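PDB 3PAS: TetR family transcription regulator, which probably binds cis-regulatory DNA through an N-terminal helix-turn-helix domain and regulates transcription, as TetR family proteins generally do. Local coordinates for residues B[66-71]-B[124-129]; B[73-78]-B[128-133]; B[87-92]-B[153-158]. All coordinates share one frame; numbering follows the deposited sequence. Where two conformers were deposited one is given.

In the fold
From the N terminus, the predicted helix-turn-helix region at 30-49 leads into the long helix 52-76, which supplies the first half of two contacts. Interaction 1 closes a loop of 52 residues, from helix 52-76 to the junction of helices 117-126 and 128-140. Further along the same helix, interaction 2 closes one of 49 residues onto helix 128-140 and shares A128 and N129 with interaction 1. Interaction 3 starts inside both loops, on helix 81-98, and ends beyond them on helix 148-167, so it crosses the other two. V67 packs on L92, and S74 probably hydrogen-bonds T91, linking interaction 3 to interactions 1 and 2.

Interaction 1. Residues B[66-71]-B[124-129]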
ATOM      1  N   GLN B  66       3.468 -14.525 -16.011  1.00 28.30           N
ATOM      2  CA  GLN B  66       2.038 -14.768 -16.111  1.00 30.07           C
ATOM      3  C   GLN B  66       1.257 -13.459 -16.138  1.00 30.62           C
ATOM      4  O   GLN B  66       0.387 -13.267 -17.005  1.00 28.95           O
ATOM      5  CB  GLN B  66       1.545 -15.555 -14.897  1.00 30.77           C
ATOM      6  CG  GLN B  66       1.802 -16.991 -15.094  1.00 41.58           C
ATOM      7  CD  GLN B  66       1.033 -17.754 -14.156  1.00 53.28           C
ATOM      8  OE1 GLN B  66      -0.179 -17.916 -14.331  1.00 48.93           O
ATOM      9  NE2 GLN B  66       1.703 -18.237 -13.105  1.00 44.54           N
ATOM     10  N   VAL B  67       1.531 -12.605 -15.154  1.00 27.09           N
ATOM     11  CA  VAL B  67       0.833 -11.342 -15.043  1.00 29.04           C
ATOM     12  C   VAL B  67       1.169 -10.353 -16.153  1.00 24.51           C
ATOM     13  O   VAL B  67       0.258  -9.758 -16.722  1.00 22.64           O
ATOM     14  CB  VAL B  67       1.036 -10.662 -13.670  1.00 28.29           C
ATOM     15  CG1 VAL B  67       0.455  -9.265 -13.684  1.00 32.16           C
ATOM     16  CG2 VAL B  67       0.393 -11.522 -12.551  1.00 31.94           C
ATOM     17  N   ILE B  68       2.457 -10.130 -16.417  1.00 26.00           N
ATOM     18  CA  ILE B  68       2.887  -9.172 -17.468  1.00 23.70           C
ATOM     19  C   ILE B  68       2.343  -9.601 -18.820  1.00 24.96           C
ATOM     20  O   ILE B  68       1.796  -8.779 -19.575  1.00 24.06           O
ATOM     21  CB  ILE B  68       4.420  -9.068 -17.542  1.00 24.91           C
ATOM     22  CG1 ILE B  68       4.918  -8.394 -16.251  1.00 28.62           C
ATOM     23  CG2 ILE B  68       4.864  -8.356 -18.844  1.00 26.37           C
ATOM     24  CD1 ILE B  68       6.436  -8.386 -16.081  1.00 24.12           C
ATOM     25  N   ASP B  69       2.488 -10.883 -19.166  1.00 24.16           N
ATOM     26  CA  ASP B  69       2.003 -11.348 -20.470  1.00 25.67           C
ATOM     27  C   ASP B  69       0.486 -11.161 -20.684  1.00 25.11           C
ATOM     28  O   ASP B  69       0.068 -10.771 -21.780  1.00 25.33           O
ATOM     29  CB  ASP B  69       2.389 -12.791 -20.730  1.00 26.71           C
ATOM     30  CG  ASP B  69       3.889 -12.982 -20.786  1.00 37.94           C
ATOM     31  OD1 ASP B  69       4.640 -11.978 -20.886  1.00 34.38           O
ATOM     32  OD2 ASP B  69       4.337 -14.146 -20.679  1.00 37.50           O
ATOM     33  N   ALA B  70      -0.318 -11.454 -19.657  1.00 22.92           N
ATOM     34  CA  ALA B  70      -1.747 -11.231 -19.696  1.00 25.47           C
ATOM     35  C   ALA B  70      -2.053  -9.752 -19.856  1.00 21.97           C
ATOM     36  O   ALA B  70      -2.927  -9.386 -20.632  1.00 22.89           O
ATOM     37  CB  ALA B  70      -2.445 -11.762 -18.416  1.00 25.32           C
ATOM     38  N   ALA B  71      -1.351  -8.914 -19.112  1.00 21.53           N
ATOM     39  CA  ALA B  71      -1.525  -7.468 -19.207  1.00 25.57           C
ATOM     40  C   ALA B  71      -1.164  -6.947 -20.601  1.00 25.55           C
ATOM     41  O   ALA B  71      -1.901  -6.133 -21.132  1.00 25.86           O
ATOM     42  CB  ALA B  71      -0.723  -6.694 -18.110  1.00 24.80           C
ATOM     43  N   GLU B 124      10.879  -4.868 -16.462  1.00 32.67           N
ATOM     44  CA  GLU B 124      10.625  -3.649 -17.275  1.00 32.56           C
ATOM     45  C   GLU B 124      10.859  -3.942 -18.765  1.00 32.93           C
ATOM     46  O   GLU B 124      10.083  -3.516 -19.643  1.00 32.69           O
ATOM     47  CB  GLU B 124      11.473  -2.473 -16.766  1.00 34.25           C
ATOM     48  CG  GLU B 124      11.020  -2.020 -15.369  1.00 42.43           C
ATOM     49  CD  GLU B 124      11.832  -0.860 -14.749  1.00 48.34           C
ATOM     50  OE1 GLU B 124      12.967  -0.597 -15.175  1.00 45.47           O
ATOM     51  OE2 GLU B 124      11.312  -0.235 -13.799  1.00 45.78           O
ATOM     52  N   SER B 125      11.917  -4.698 -19.050  1.00 34.68           N
ATOM     53  CA  SER B 125      12.187  -5.156 -20.390  1.00 34.54           C
ATOM     54  C   SER B 125      11.077  -6.019 -21.009  1.00 32.68           C
ATOM     55  O   SER B 125      10.715  -5.823 -22.171  1.00 32.59           O
ATOM     56  CB  SER B 125      13.489  -5.929 -20.409  1.00 38.03           C
ATOM     57  OG  SER B 125      13.809  -6.237 -21.731  1.00 43.70           O
ATOM     58  N   ARG B 126      10.557  -6.994 -20.264  1.00 29.69           N
ATOM     59  CA  ARG B 126       9.456  -7.817 -20.779  1.00 28.63           C
ATOM     60  C   ARG B 126       8.199  -6.949 -21.017  1.00 29.10           C
ATOM     61  O   ARG B 126       7.428  -7.154 -21.982  1.00 28.97           O
ATOM     62  CB  ARG B 126       9.109  -8.906 -19.779  1.00 32.28           C
ATOM     63  CG  ARG B 126       8.225  -9.991 -20.386  1.00 35.95           C
ATOM     64  CD  ARG B 126       8.115 -11.134 -19.452  1.00 36.17           C
ATOM     65  NE  ARG B 126       7.418 -12.268 -20.032  1.00 32.23           N
ATOM     66  CZ  ARG B 126       7.988 -13.348 -20.569  1.00 34.39           C
ATOM     67  NH1 ARG B 126       9.304 -13.482 -20.684  1.00 29.26           N
ATOM     68  NH2 ARG B 126       7.217 -14.315 -21.014  1.00 34.57           N
ATOM     69  N   ALA B 127       8.020  -5.961 -20.145  1.00 28.23           N
ATOM     70  CA  ALA B 127       6.904  -5.017 -20.265  1.00 28.35           C
ATOM     71  C   ALA B 127       7.173  -3.770 -21.154  1.00 28.63           C
ATOM     72  O   ALA B 127       6.399  -2.808 -21.140  1.00 23.83           O
ATOM     73  CB  ALA B 127       6.457  -4.581 -18.883  1.00 25.73           C
ATOM     74  N   ALA B 128       8.236  -3.789 -21.942  1.00 27.76           N
ATOM     75  CA  ALA B 128       8.684  -2.612 -22.676  1.00 29.96           C
ATOM     76  C   ALA B 128       7.613  -1.954 -23.562  1.00 29.05           C
ATOM     77  O   ALA B 128       7.507  -0.723 -23.586  1.00 28.06           O
ATOM     78  CB  ALA B 128       9.933  -2.946 -23.524  1.00 31.77           C
ATOM     79  N   ASN B 129       6.822  -2.749 -24.260  1.00 26.81           N
ATOM     80  CA  ASN B 129       5.799  -2.202 -25.136  1.00 29.63           C
ATOM     81  C   ASN B 129       4.771  -1.366 -24.386  1.00 27.42           C
ATOM     82  O   ASN B 129       4.273  -0.371 -24.925  1.00 27.24           O
ATOM     83  CB  ASN B 129       5.098  -3.301 -25.951  1.00 30.78           C
ATOM     84  CG  ASN B 129       6.034  -3.942 -26.984  1.00 33.67           C
ATOM     85  OD1 ASN B 129       7.043  -3.353 -27.401  1.00 30.00           O
ATOM     86  ND2 ASN B 129       5.700  -5.144 -27.394  1.00 32.11           N
TER
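D69 and R126 meet in a side-on salt bridge in which both carboxylate oxygens and two guanidinium nitrogens are paired. R126 NH2 gives a nearly straight bond (175°) of 2.9 Å to the syn lone pair of D69 OD2, lying almost in the guanidinium plane. R126 NE reaches D69 OD1, also at 2.9 Å, but this bond is more bent and the oxygen tilts from the guanidinium plane, because the two flat groups are twisted 31° apart. The arginine spans the gap by staying extended, with CG anti to the backbone N (chi1 -166°). Its aliphatic part is used as well: R126 CG lies 4.0 Å from I68 CG2, the branch that also touches A127 CB at 4.1 Å. The isoleucine thus gives arginine stem and alanine methyl a shared apolar partner, and the small A127 is consistent with the close approach of the helix junction. Replacing D69 with an alanine would probably leave the guanidinium without its bidentate mate and free to swing into solvent, since the ion pair with D65 is long and weak. The contact lies at the protein surface, where helix 52-76 meets the break between helices 117-126 and 128-140, while V67, A70 and A71 pack against helix 81-98.

Interaction 2. Residues B[73-78]-B[128-133]; sequences DSFSRG and ANLLNA
F75 turns its ring toward L130 and A133 by setting CG anti to the backbone N (chi1 -179°), which carries the phenyl group out from helix 52-76 to helix 128-140. L130 makes the matching choice, its own CG also anti to N, and with chi2 near 69° its CD1 methyl comes over one face of the ring. That methyl sits 3.9 Å from the centroid of the F75 ring, 15° off the normal, a CH-pi contact displaced slightly toward the rim. A133 approaches differently: the short alanine side chain meets the ring edge with its single methyl, CB lying 3.7 Å from F75 CZ. Behind the ring, the end of the helix is tied locally. R77 grips D73 side-on, NH2 to OD1 at 3.2 Å and NE to OD2 at 3.3 Å, and S76 OG donates to the carbonyl of D73. L130 and F75 also touch L85 and L81 of helix 81-98, respectively, so both belong to a three-helix apolar patch. No hydrogen bond joins the two segments; their contact rests on dispersion and shape, with one aromatic face and edge serving two aliphatic partners, while the charged groups of 73-78 pair among themselves.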
ATOM      1  N   ASP B  73      -1.095  -8.587 -23.444  1.00 26.46           N
ATOM      2  CA  ASP B  73      -2.036  -9.128 -24.378  1.00 27.52           C
ATOM      3  C   ASP B  73      -3.283  -8.235 -24.398  1.00 27.57           C
ATOM      4  O   ASP B  73      -3.793  -7.856 -25.458  1.00 25.92           O
ATOM      5  CB  ASP B  73      -2.398 -10.544 -23.985  1.00 27.89           C
ATOM      6  CG  ASP B  73      -3.478 -11.130 -24.878  1.00 38.89           C
ATOM      7  OD1 ASP B  73      -3.155 -11.402 -26.029  1.00 40.58           O
ATOM      8  OD2 ASP B  73      -4.632 -11.297 -24.441  1.00 45.43           O
ATOM      9  N   SER B  74      -3.781  -7.912 -23.204  1.00 26.29           N
ATOM     10  CA  SER B  74      -4.983  -7.087 -23.113  0.50 25.99           C
ATOM     11  C   SER B  74      -4.697  -5.672 -23.599  1.00 24.87           C
ATOM     12  O   SER B  74      -5.493  -5.097 -24.336  1.00 24.94           O
ATOM     13  CB  SER B  74      -5.539  -7.039 -21.699  0.50 23.69           C
ATOM     14  OG  SER B  74      -6.085  -8.278 -21.346  0.50 20.66           O
ATOM     15  N   PHE B  75      -3.575  -5.104 -23.166  1.00 22.53           N
ATOM     16  CA  PHE B  75      -3.150  -3.770 -23.585  1.00 21.13           C
ATOM     17  C   PHE B  75      -3.107  -3.704 -25.128  1.00 23.84           C
ATOM     18  O   PHE B  75      -3.558  -2.741 -25.730  1.00 24.57           O
ATOM     19  CB  PHE B  75      -1.748  -3.402 -22.990  1.00 22.73           C
ATOM     20  CG  PHE B  75      -1.252  -2.003 -23.358  1.00 20.33           C
ATOM     21  CD1 PHE B  75      -1.771  -0.883 -22.743  1.00 20.15           C
ATOM     22  CD2 PHE B  75      -0.209  -1.827 -24.270  1.00 22.05           C
ATOM     23  CE1 PHE B  75      -1.326   0.391 -23.064  1.00 20.65           C
ATOM     24  CE2 PHE B  75       0.252  -0.532 -24.600  1.00 23.71           C
ATOM     25  CZ  PHE B  75      -0.283   0.553 -24.004  1.00 25.10           C
ATOM     26  N   SER B  76      -2.559  -4.718 -25.775  1.00 26.95           N
ATOM     27  CA  SER B  76      -2.442  -4.678 -27.241  1.00 26.87           C
ATOM     28  C   SER B  76      -3.783  -4.687 -27.984  1.00 28.55           C
ATOM     29  O   SER B  76      -3.823  -4.317 -29.146  1.00 29.73           O
ATOM     30  CB  SER B  76      -1.603  -5.856 -27.703  1.00 30.14           C
ATOM     31  OG  SER B  76      -2.331  -7.060 -27.651  1.00 28.12           O
ATOM     32  N   ARG B  77      -4.881  -5.091 -27.333  1.00 26.04           N
ATOM     33  CA  ARG B  77      -6.193  -5.118 -27.968  1.00 27.57           C
ATOM     34  C   ARG B  77      -6.866  -3.770 -27.867  1.00 29.33           C
ATOM     35  O   ARG B  77      -7.889  -3.562 -28.477  1.00 28.65           O
ATOM     36  CB  ARG B  77      -7.082  -6.221 -27.377  1.00 30.27           C
ATOM     37  CG  ARG B  77      -6.574  -7.596 -27.669  1.00 32.33           C
ATOM     38  CD  ARG B  77      -7.116  -8.626 -26.701  1.00 41.24           C
ATOM     39  NE  ARG B  77      -6.345  -9.860 -26.837  1.00 49.62           N
ATOM     40  CZ  ARG B  77      -6.484 -10.704 -27.864  1.00 56.45           C
ATOM     41  NH1 ARG B  77      -7.391 -10.475 -28.821  1.00 48.48           N
ATOM     42  NH2 ARG B  77      -5.735 -11.798 -27.938  1.00 49.21           N
ATOM     43  N   GLY B  78      -6.291  -2.817 -27.124  1.00 28.50           N
ATOM     44  CA  GLY B  78      -6.936  -1.505 -26.973  1.00 27.83           C
ATOM     45  C   GLY B  78      -6.795  -0.720 -28.263  1.00 28.68           C
ATOM     46  O   GLY B  78      -5.753  -0.796 -28.904  1.00 24.64           O
ATOM     47  N   ALA B 128       8.236  -3.789 -21.942  1.00 27.76           N
ATOM     48  CA  ALA B 128       8.684  -2.612 -22.676  1.00 29.96           C
ATOM     49  C   ALA B 128       7.613  -1.954 -23.562  1.00 29.05           C
ATOM     50  O   ALA B 128       7.507  -0.723 -23.586  1.00 28.06           O
ATOM     51  CB  ALA B 128       9.933  -2.946 -23.524  1.00 31.77           C
ATOM     52  N   ASN B 129       6.822  -2.749 -24.260  1.00 26.81           N
ATOM     53  CA  ASN B 129       5.799  -2.202 -25.136  1.00 29.63           C
ATOM     54  C   ASN B 129       4.771  -1.366 -24.386  1.00 27.42           C
ATOM     55  O   ASN B 129       4.273  -0.371 -24.925  1.00 27.24           O
ATOM     56  CB  ASN B 129       5.098  -3.301 -25.951  1.00 30.78           C
ATOM     57  CG  ASN B 129       6.034  -3.942 -26.984  1.00 33.67           C
ATOM     58  OD1 ASN B 129       7.043  -3.353 -27.401  1.00 30.00           O
ATOM     59  ND2 ASN B 129       5.700  -5.144 -27.394  1.00 32.11           N
ATOM     60  N   LEU B 130       4.431  -1.778 -23.168  1.00 25.13           N
ATOM     61  CA  LEU B 130       3.519  -0.979 -22.345  1.00 23.78           C
ATOM     62  C   LEU B 130       4.212   0.260 -21.836  1.00 21.70           C
ATOM     63  O   LEU B 130       3.673   1.350 -21.983  1.00 24.73           O
ATOM     64  CB  LEU B 130       2.980  -1.772 -21.141  1.00 24.34           C
ATOM     65  CG  LEU B 130       2.413  -0.926 -19.960  1.00 30.07           C
ATOM     66  CD1 LEU B 130       1.210  -0.303 -20.378  1.00 31.40           C
ATOM     67  CD2 LEU B 130       2.149  -1.794 -18.721  1.00 43.14           C
ATOM     68  N   LEU B 131       5.426   0.099 -21.290  1.00 24.26           N
ATOM     69  CA  LEU B 131       6.135   1.192 -20.654  1.00 25.24           C
ATOM     70  C   LEU B 131       6.553   2.234 -21.692  1.00 24.25           C
ATOM     71  O   LEU B 131       6.449   3.400 -21.448  1.00 23.30           O
ATOM     72  CB  LEU B 131       7.352   0.692 -19.867  1.00 25.27           C
ATOM     73  CG  LEU B 131       7.036  -0.277 -18.726  1.00 28.21           C
ATOM     74  CD1 LEU B 131       8.385  -0.840 -18.156  1.00 32.56           C
ATOM     75  CD2 LEU B 131       6.160   0.362 -17.656  1.00 29.50           C
ATOM     76  N   ASN B 132       6.973   1.800 -22.879  1.00 22.06           N
ATOM     77  CA  ASN B 132       7.314   2.761 -23.949  1.00 23.36           C
ATOM     78  C   ASN B 132       6.097   3.566 -24.410  1.00 20.90           C
ATOM     79  O   ASN B 132       6.193   4.751 -24.682  1.00 22.50           O
ATOM     80  CB  ASN B 132       8.005   2.055 -25.131  1.00 23.95           C
ATOM     81  CG  ASN B 132       9.386   1.552 -24.769  1.00 30.53           C
ATOM     82  OD1 ASN B 132      10.019   2.083 -23.859  1.00 28.62           O
ATOM     83  ND2 ASN B 132       9.886   0.542 -25.508  1.00 29.30           N
ATOM     84  N   ALA B 133       4.928   2.926 -24.451  1.00 18.07           N
ATOM     85  CA  ALA B 133       3.704   3.593 -24.895  1.00 22.16           C
ATOM     86  C   ALA B 133       3.280   4.620 -23.828  1.00 19.81           C
ATOM     87  O   ALA B 133       2.870   5.779 -24.092  1.00 18.61           O
ATOM     88  CB  ALA B 133       2.583   2.535 -25.152  1.00 19.39           C
TER

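Interaction 3. Residues B[87-92]-B[153-158]; sequences RQWHTL and TFMFRP
W89 and M155 form a Met-aromatic contact in the helical core of the C-terminal domain, where helix 81-98 runs beside helix 148-167. The segment axes are 10.9 Å apart and inclined at 29°, a spacing that large side chains are needed to bridge. W89 does most of this, with CG anti to the backbone N (chi1 170°), so that the indole extends from its helix and its six-membered ring leads. The selenium of M155, a selenomethionine in this crystal, stands 4.0 Å from W89 CE3 and lies obliquely to the ring, well off its normal. Bends at chi2 and chi3 fold the M155 side chain to put it there. The M155 carbonyl oxygen comes to the edge of the same ring, 3.3 Å from W89 CZ3. This buried oxygen has no hydrogen-bond partner in the model; the ring's edge, slightly positive in character, may partly compensate. The helix here has a wider pi-type turn and a kink at P158, whose nitrogen carries no hydrogen to bond the preceding turn. The proline still contributes apolar surface, its CB 4.1 Å from W89 CH2. Beside this group, the CE1 edge of the F156 ring faces the side chain of Q88. Beyond the contact, W89 meets F182 of helix 175-189 edge-to-face, which draws a third helix into the same core. Elsewhere on segment 153-158, F154 and P158 pack on M184 and T153 of the second subunit, and R157 also touches H161 of that subunit. A buried tryptophan binding neighbouring helices, with helices 148-167 and 175-189 contributing to the subunit interface, fits the all-helical C-terminal domain through which TetR family regulators dimerise.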
ATOM      1  N   ARG B  87      -8.240  -1.924 -20.664  1.00 18.47           N
ATOM      2  CA  ARG B  87      -8.361  -3.380 -20.791  1.00 19.46           C
ATOM      3  C   ARG B  87      -7.415  -4.073 -19.848  1.00 18.11           C
ATOM      4  O   ARG B  87      -7.766  -5.032 -19.215  1.00 19.26           O
ATOM      5  CB  ARG B  87      -8.064  -3.851 -22.191  1.00 20.84           C
ATOM      6  CG  ARG B  87      -9.082  -3.420 -23.161  1.00 24.96           C
ATOM      7  CD  ARG B  87      -8.619  -3.707 -24.581  1.00 33.68           C
ATOM      8  NE  ARG B  87      -9.760  -3.767 -25.501  1.00 39.47           N
ATOM      9  CZ  ARG B  87     -10.448  -4.876 -25.797  1.00 46.18           C
ATOM     10  NH1 ARG B  87     -10.140  -6.070 -25.273  1.00 41.62           N
ATOM     11  NH2 ARG B  87     -11.468  -4.779 -26.629  1.00 49.52           N
ATOM     12  N   GLN B  88      -6.180  -3.607 -19.791  1.00 20.70           N
ATOM     13  CA  GLN B  88      -5.120  -4.156 -18.921  0.50 17.85           C
ATOM     14  C   GLN B  88      -5.564  -4.107 -17.465  1.00 18.19           C
ATOM     15  O   GLN B  88      -5.314  -4.999 -16.697  1.00 18.40           O
ATOM     16  CB  GLN B  88      -3.854  -3.317 -19.078  0.50 19.07           C
ATOM     17  CG  GLN B  88      -2.936  -3.240 -17.829  0.50 17.18           C
ATOM     18  CD  GLN B  88      -2.607  -1.794 -17.547  0.50 22.01           C
ATOM     19  OE1 GLN B  88      -3.454  -1.019 -17.026  0.50 20.95           O
ATOM     20  NE2 GLN B  88      -1.396  -1.382 -17.966  0.50 27.88           N
ATOM     21  N   TRP B  89      -6.193  -3.004 -17.108  1.00 17.03           N
ATOM     22  CA  TRP B  89      -6.681  -2.780 -15.723  1.00 18.68           C
ATOM     23  C   TRP B  89      -7.687  -3.807 -15.329  1.00 18.48           C
ATOM     24  O   TRP B  89      -7.573  -4.415 -14.257  1.00 19.15           O
ATOM     25  CB  TRP B  89      -7.245  -1.385 -15.567  1.00 18.41           C
ATOM     26  CG  TRP B  89      -7.987  -1.087 -14.316  1.00 18.42           C
ATOM     27  CD1 TRP B  89      -9.239  -1.489 -13.986  1.00 20.00           C
ATOM     28  CD2 TRP B  89      -7.518  -0.295 -13.219  1.00 16.46           C
ATOM     29  NE1 TRP B  89      -9.569  -1.027 -12.743  1.00 19.13           N
ATOM     30  CE2 TRP B  89      -8.535  -0.270 -12.263  1.00 19.06           C
ATOM     31  CE3 TRP B  89      -6.333   0.416 -12.975  1.00 22.33           C
ATOM     32  CZ2 TRP B  89      -8.428   0.446 -11.058  1.00 20.74           C
ATOM     33  CZ3 TRP B  89      -6.220   1.112 -11.819  1.00 17.06           C
ATOM     34  CH2 TRP B  89      -7.288   1.124 -10.842  1.00 20.46           C
ATOM     35  N   HIS B  90      -8.673  -4.012 -16.184  1.00 19.86           N
ATOM     36  CA  HIS B  90      -9.683  -5.041 -15.953  1.00 20.55           C
ATOM     37  C   HIS B  90      -9.037  -6.418 -15.861  1.00 21.18           C
ATOM     38  O   HIS B  90      -9.420  -7.205 -15.007  1.00 17.10           O
ATOM     39  CB  HIS B  90     -10.801  -5.045 -17.028  1.00 25.54           C
ATOM     40  CG  HIS B  90     -11.892  -4.040 -16.786  1.00 23.04           C
ATOM     41  ND1 HIS B  90     -13.074  -4.346 -16.131  1.00 21.53           N
ATOM     42  CD2 HIS B  90     -11.982  -2.742 -17.138  1.00 23.84           C
ATOM     43  CE1 HIS B  90     -13.837  -3.266 -16.097  1.00 19.92           C
ATOM     44  NE2 HIS B  90     -13.185  -2.272 -16.687  1.00 20.84           N
ATOM     45  N   THR B  91      -8.083  -6.743 -16.745  1.00 19.08           N
ATOM     46  CA  THR B  91      -7.445  -8.090 -16.704  1.00 18.40           C
ATOM     47  C   THR B  91      -6.630  -8.303 -15.388  1.00 18.90           C
ATOM     48  O   THR B  91      -6.767  -9.321 -14.710  1.00 19.91           O
ATOM     49  CB  THR B  91      -6.542  -8.286 -17.923  1.00 19.36           C
ATOM     50  OG1 THR B  91      -7.382  -8.238 -19.076  1.00 19.49           O
ATOM     51  CG2 THR B  91      -5.831  -9.614 -17.822  1.00 23.61           C
ATOM     52  N   LEU B  92      -5.889  -7.284 -14.990  1.00 21.10           N
ATOM     53  CA  LEU B  92      -5.100  -7.334 -13.747  1.00 19.67           C
ATOM     54  C   LEU B  92      -5.995  -7.442 -12.493  1.00 18.97           C
ATOM     55  O   LEU B  92      -5.708  -8.197 -11.560  1.00 17.85           O
ATOM     56  CB  LEU B  92      -4.217  -6.134 -13.617  1.00 17.49           C
ATOM     57  CG  LEU B  92      -2.925  -6.062 -14.456  1.00 27.17           C
ATOM     58  CD1 LEU B  92      -2.336  -4.638 -14.418  1.00 23.99           C
ATOM     59  CD2 LEU B  92      -1.910  -7.086 -14.106  1.00 23.11           C
ATOM     60  N   THR B 153       2.019   4.723  -8.676  1.00 18.79           N
ATOM     61  CA  THR B 153       1.174   4.997  -7.508  1.00 20.81           C
ATOM     62  C   THR B 153      -0.303   5.140  -7.815  1.00 19.14           C
ATOM     63  O   THR B 153      -1.144   4.625  -7.038  1.00 20.85           O
ATOM     64  CB  THR B 153       1.698   6.269  -6.755  1.00 22.40           C
ATOM     65  OG1 THR B 153       3.043   5.989  -6.324  1.00 21.88           O
ATOM     66  CG2 THR B 153       0.828   6.642  -5.532  1.00 20.27           C
ATOM     67  N   PHE B 154      -0.618   5.799  -8.930  1.00 17.01           N
ATOM     68  CA  PHE B 154      -1.991   6.105  -9.268  1.00 19.63           C
ATOM     69  C   PHE B 154      -2.637   5.195 -10.325  1.00 22.01           C
ATOM     70  O   PHE B 154      -3.846   5.211 -10.443  1.00 22.74           O
ATOM     71  CB  PHE B 154      -2.158   7.574  -9.702  1.00 20.40           C
ATOM     72  CG  PHE B 154      -2.007   8.538  -8.552  1.00 20.80           C
ATOM     73  CD1 PHE B 154      -3.049   8.746  -7.689  1.00 17.75           C
ATOM     74  CD2 PHE B 154      -0.777   9.140  -8.271  1.00 20.31           C
ATOM     75  CE1 PHE B 154      -2.929   9.583  -6.579  1.00 19.89           C
ATOM     76  CE2 PHE B 154      -0.621   9.974  -7.134  1.00 22.33           C
ATOM     77  CZ  PHE B 154      -1.702  10.217  -6.291  1.00 23.45           C
HETATM   78  N   MSE B 155      -1.841   4.468 -11.093  1.00 20.21           N
HETATM   79  CA  MSE B 155      -2.360   3.590 -12.175  1.00 23.72           C
HETATM   80  C   MSE B 155      -2.181   2.073 -11.925  1.00 24.72           C
HETATM   81  O   MSE B 155      -2.972   1.283 -12.420  1.00 26.00           O
HETATM   82  CB  MSE B 155      -1.792   3.983 -13.533  1.00 21.82           C
HETATM   83  CG  MSE B 155      -2.273   3.190 -14.786  1.00 27.76           C
HETATM   84 SE   MSE B 155      -4.171   3.019 -15.049  0.75 26.19          SE
HETATM   85  CE  MSE B 155      -4.494   4.866 -15.684  1.00 19.92           C
ATOM     86  N   PHE B 156      -1.182   1.654 -11.169  1.00 25.93           N
ATOM     87  CA  PHE B 156      -0.997   0.202 -10.921  1.00 25.10           C
ATOM     88  C   PHE B 156      -1.250  -0.218  -9.489  1.00 24.58           C
ATOM     89  O   PHE B 156      -2.003  -1.168  -9.207  1.00 24.29           O
ATOM     90  CB  PHE B 156       0.380  -0.188 -11.423  1.00 28.40           C
ATOM     91  CG  PHE B 156       0.547   0.088 -12.879  1.00 36.68           C
ATOM     92  CD1 PHE B 156       0.051  -0.800 -13.821  1.00 44.35           C
ATOM     93  CD2 PHE B 156       1.116   1.280 -13.320  1.00 48.37           C
ATOM     94  CE1 PHE B 156       0.168  -0.521 -15.170  1.00 42.97           C
ATOM     95  CE2 PHE B 156       1.243   1.548 -14.669  1.00 45.14           C
ATOM     96  CZ  PHE B 156       0.765   0.640 -15.589  1.00 48.22           C
ATOM     97  N   ARG B 157      -0.700   0.539  -8.552  1.00 21.63           N
ATOM     98  CA  ARG B 157      -0.857   0.188  -7.163  1.00 24.95           C
ATOM     99  C   ARG B 157      -2.291   0.144  -6.710  1.00 22.79           C
ATOM    100  O   ARG B 157      -2.619  -0.668  -5.872  1.00 24.25           O
ATOM    101  CB  ARG B 157      -0.092   1.182  -6.276  1.00 28.54           C
ATOM    102  CG  ARG B 157      -0.046   0.833  -4.825  1.00 28.03           C
ATOM    103  CD  ARG B 157       0.782  -0.418  -4.680  1.00 34.06           C
ATOM    104  NE  ARG B 157       1.047  -0.734  -3.298  1.00 42.09           N
ATOM    105  CZ  ARG B 157       1.684  -1.829  -2.912  1.00 46.53           C
ATOM    106  NH1 ARG B 157       2.108  -2.722  -3.811  1.00 44.11           N
ATOM    107  NH2 ARG B 157       1.877  -2.038  -1.627  1.00 41.99           N
ATOM    108  N   PRO B 158      -3.171   1.000  -7.263  1.00 19.19           N
ATOM    109  CA  PRO B 158      -4.534   0.892  -6.705  1.00 19.69           C
ATOM    110  C   PRO B 158      -5.248  -0.442  -6.988  1.00 15.85           C
ATOM    111  O   PRO B 158      -6.183  -0.784  -6.250  1.00 19.88           O
ATOM    112  CB  PRO B 158      -5.293   2.075  -7.346  1.00 19.70           C
ATOM    113  CG  PRO B 158      -4.190   3.067  -7.656  1.00 23.67           C
ATOM    114  CD  PRO B 158      -2.997   2.208  -8.069  1.00 21.07           C
TER